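Local coordinates for protein putative Acetyltransferase (Pyrococcus horikoshii, PDB 3DDD) that binds coenzyme A and probably acts as an acyltransferase, at residues Ser57-Pro62 with Met191-Arg196. Numbering follows the deposited sequence.
Sequences SLEVQP and MRRGAR. With EDO (1,2-ethanediol), chain D.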
# COMPACT_ATOMS: atom_id res chain seq x y z
N SER A 57 -9.59 2.35 -0.84
CA SER A 57 -8.89 2.97 0.29
C SER A 57 -9.87 3.59 1.29
O SER A 57 -9.76 3.35 2.48
CB SER A 57 -7.89 4.01 -0.22
OG SER A 57 -6.90 3.38 -1.03
N LEU A 58 -10.83 4.37 0.80
CA LEU A 58 -11.83 4.95 1.68
C LEU A 58 -12.78 3.92 2.30
O LEU A 58 -13.35 4.18 3.35
CB LEU A 58 -12.64 6.06 0.97
CG LEU A 58 -11.90 7.35 0.60
CD1 LEU A 58 -12.83 8.37 -0.08
CD2 LEU A 58 -11.21 7.95 1.82
N GLU A 59 -13.01 2.77 1.67
CA GLU A 59 -13.70 1.67 2.35
C GLU A 59 -12.85 1.09 3.50
O GLU A 59 -13.36 0.74 4.54
CB GLU A 59 -14.04 0.54 1.37
CG GLU A 59 -15.40 0.65 0.77
CD GLU A 59 -15.75 -0.51 -0.14
OE1 GLU A 59 -15.20 -1.64 0.04
OE2 GLU A 59 -16.60 -0.28 -1.04
N VAL A 60 -11.55 0.93 3.25
CA VAL A 60 -10.64 0.42 4.27
C VAL A 60 -10.55 1.41 5.45
O VAL A 60 -10.59 1.00 6.61
CB VAL A 60 -9.26 0.09 3.62
CG1 VAL A 60 -8.21 -0.28 4.64
CG2 VAL A 60 -9.45 -1.06 2.58
N GLN A 61 -10.48 2.70 5.16
CA GLN A 61 -10.36 3.69 6.22
C GLN A 61 -11.16 4.93 5.88
O GLN A 61 -10.63 5.89 5.31
CB GLN A 61 -8.90 4.01 6.50
CG GLN A 61 -8.66 4.67 7.88
CD GLN A 61 -8.90 3.73 9.06
OE1 GLN A 61 -8.27 2.68 9.16
NE2 GLN A 61 -9.79 4.11 9.95
N PRO A 62 -12.48 4.90 6.15
CA PRO A 62 -13.35 6.02 5.73
C PRO A 62 -12.93 7.40 6.19
O PRO A 62 -13.15 8.38 5.47
CB PRO A 62 -14.72 5.62 6.29
CG PRO A 62 -14.68 4.10 6.33
CD PRO A 62 -13.24 3.77 6.74
N MSE A 191 -11.47 -7.98 -2.85
CA MSE A 191 -12.26 -9.07 -3.35
C MSE A 191 -13.67 -8.62 -3.70
O MSE A 191 -14.26 -9.15 -4.65
CB MSE A 191 -12.26 -10.24 -2.38
CG MSE A 191 -10.94 -10.96 -2.31
SE MSE A 191 -10.78 -12.20 -0.80
CE MSE A 191 -12.12 -13.50 -1.42
N ARG A 192 -14.23 -7.62 -3.00
CA ARG A 192 -15.52 -7.06 -3.48
C ARG A 192 -15.41 -6.45 -4.89
O ARG A 192 -16.42 -6.40 -5.61
CB ARG A 192 -16.11 -6.05 -2.50
CG ARG A 192 -16.61 -6.72 -1.20
CD ARG A 192 -17.47 -5.78 -0.36
NE ARG A 192 -16.67 -4.73 0.26
CZ ARG A 192 -15.99 -4.90 1.38
NH1 ARG A 192 -16.02 -6.08 1.99
NH2 ARG A 192 -15.26 -3.92 1.90
N ARG A 193 -14.21 -6.03 -5.30
CA ARG A 193 -14.01 -5.43 -6.61
C ARG A 193 -13.43 -6.36 -7.66
O ARG A 193 -13.00 -5.90 -8.70
CB ARG A 193 -13.09 -4.23 -6.53
CG ARG A 193 -13.38 -3.34 -5.41
CD ARG A 193 -14.09 -2.11 -5.83
NE ARG A 193 -14.39 -1.36 -4.62
CZ ARG A 193 -14.93 -0.16 -4.60
NH1 ARG A 193 -15.18 0.50 -5.74
NH2 ARG A 193 -15.18 0.40 -3.41
N GLY A 194 -13.35 -7.64 -7.36
CA GLY A 194 -13.01 -8.62 -8.37
C GLY A 194 -11.67 -9.28 -8.18
O GLY A 194 -11.33 -10.17 -8.95
N ALA A 195 -10.92 -8.85 -7.16
CA ALA A 195 -9.62 -9.44 -6.86
C ALA A 195 -9.81 -10.91 -6.58
O ALA A 195 -10.81 -11.29 -5.99
CB ALA A 195 -8.97 -8.73 -5.67
N ARG A 196 -8.86 -11.74 -7.01
CA ARG A 196 -8.99 -13.18 -6.94
C ARG A 196 -8.06 -13.72 -5.88
O ARG A 196 -6.89 -13.38 -5.89
CB ARG A 196 -8.58 -13.80 -8.25
CG ARG A 196 -9.40 -13.32 -9.49
CD ARG A 196 -8.59 -13.71 -10.75
NE ARG A 196 -9.25 -13.49 -12.04
CZ ARG A 196 -10.18 -14.28 -12.54
NH1 ARG A 196 -10.61 -15.34 -11.86
NH2 ARG A 196 -10.69 -13.99 -13.71
C1 EDO D . -8.80 -9.05 -11.01
O1 EDO D . -9.17 -7.71 -10.76
C2 EDO D . -8.43 -9.12 -12.48
O2 EDO D . -8.09 -10.47 -12.80
O HOH W 1 -17.80 -2.71 -1.60
O HOH W 2 -14.65 -2.66 -2.33
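Glu59 OE1 is gripped by Arg192 and a water: Arg192 NH2 donates to it over 2.9 Å in a nearly straight bond (162°). Water 2 donates to the same oxygen at 2.6 Å, and Arg192 NE adds a weak bond. The oxygen lies at the edge of the guanidinium, close to its plane, yet that NH2 reaches it from above the carboxylate, 38° out of the carboxylate plane. The other oxygen, Glu59 OE2, forms a salt bridge with Arg193 NH2 at 2.8 Å, although the strongly bent N-H...O angle makes the hydrogen bond within it weak. Each arginine thus takes one oxygen of the carboxylate directly, and the waters cross-link the pairs: water 1 joins Glu59 OE2 to Arg192 NE, while water 2 joins Glu59 OE1 to Arg193 NE. Beyond CG the glutamate chain is extended, which carries its carboxylate from the helix surface to both guanidinium groups. Arg192 bends at chi3 (-72°) to turn its NE and NH2 onto OE1, whereas Arg193 and Glu59 approach each other from opposite directions. The two positive charges probably stabilise the ionised carboxylate. Glu55, one helical turn before Glu59, holds Arg193 NH1 in a second salt bridge, and Val60 packs on Val186 and Ala189 beside the network. Just after the arginines a Schellman motif closes helix 184-192, with Gly194 at C-prime, Ala195 N bonded to Tyr190 O and Gly194 N to Met191 O. This is a surface salt-bridge network, away from the coenzyme A pocket, that ties helix 47-60 of the first GNAT-family region to the C-terminal end of a helix in the second.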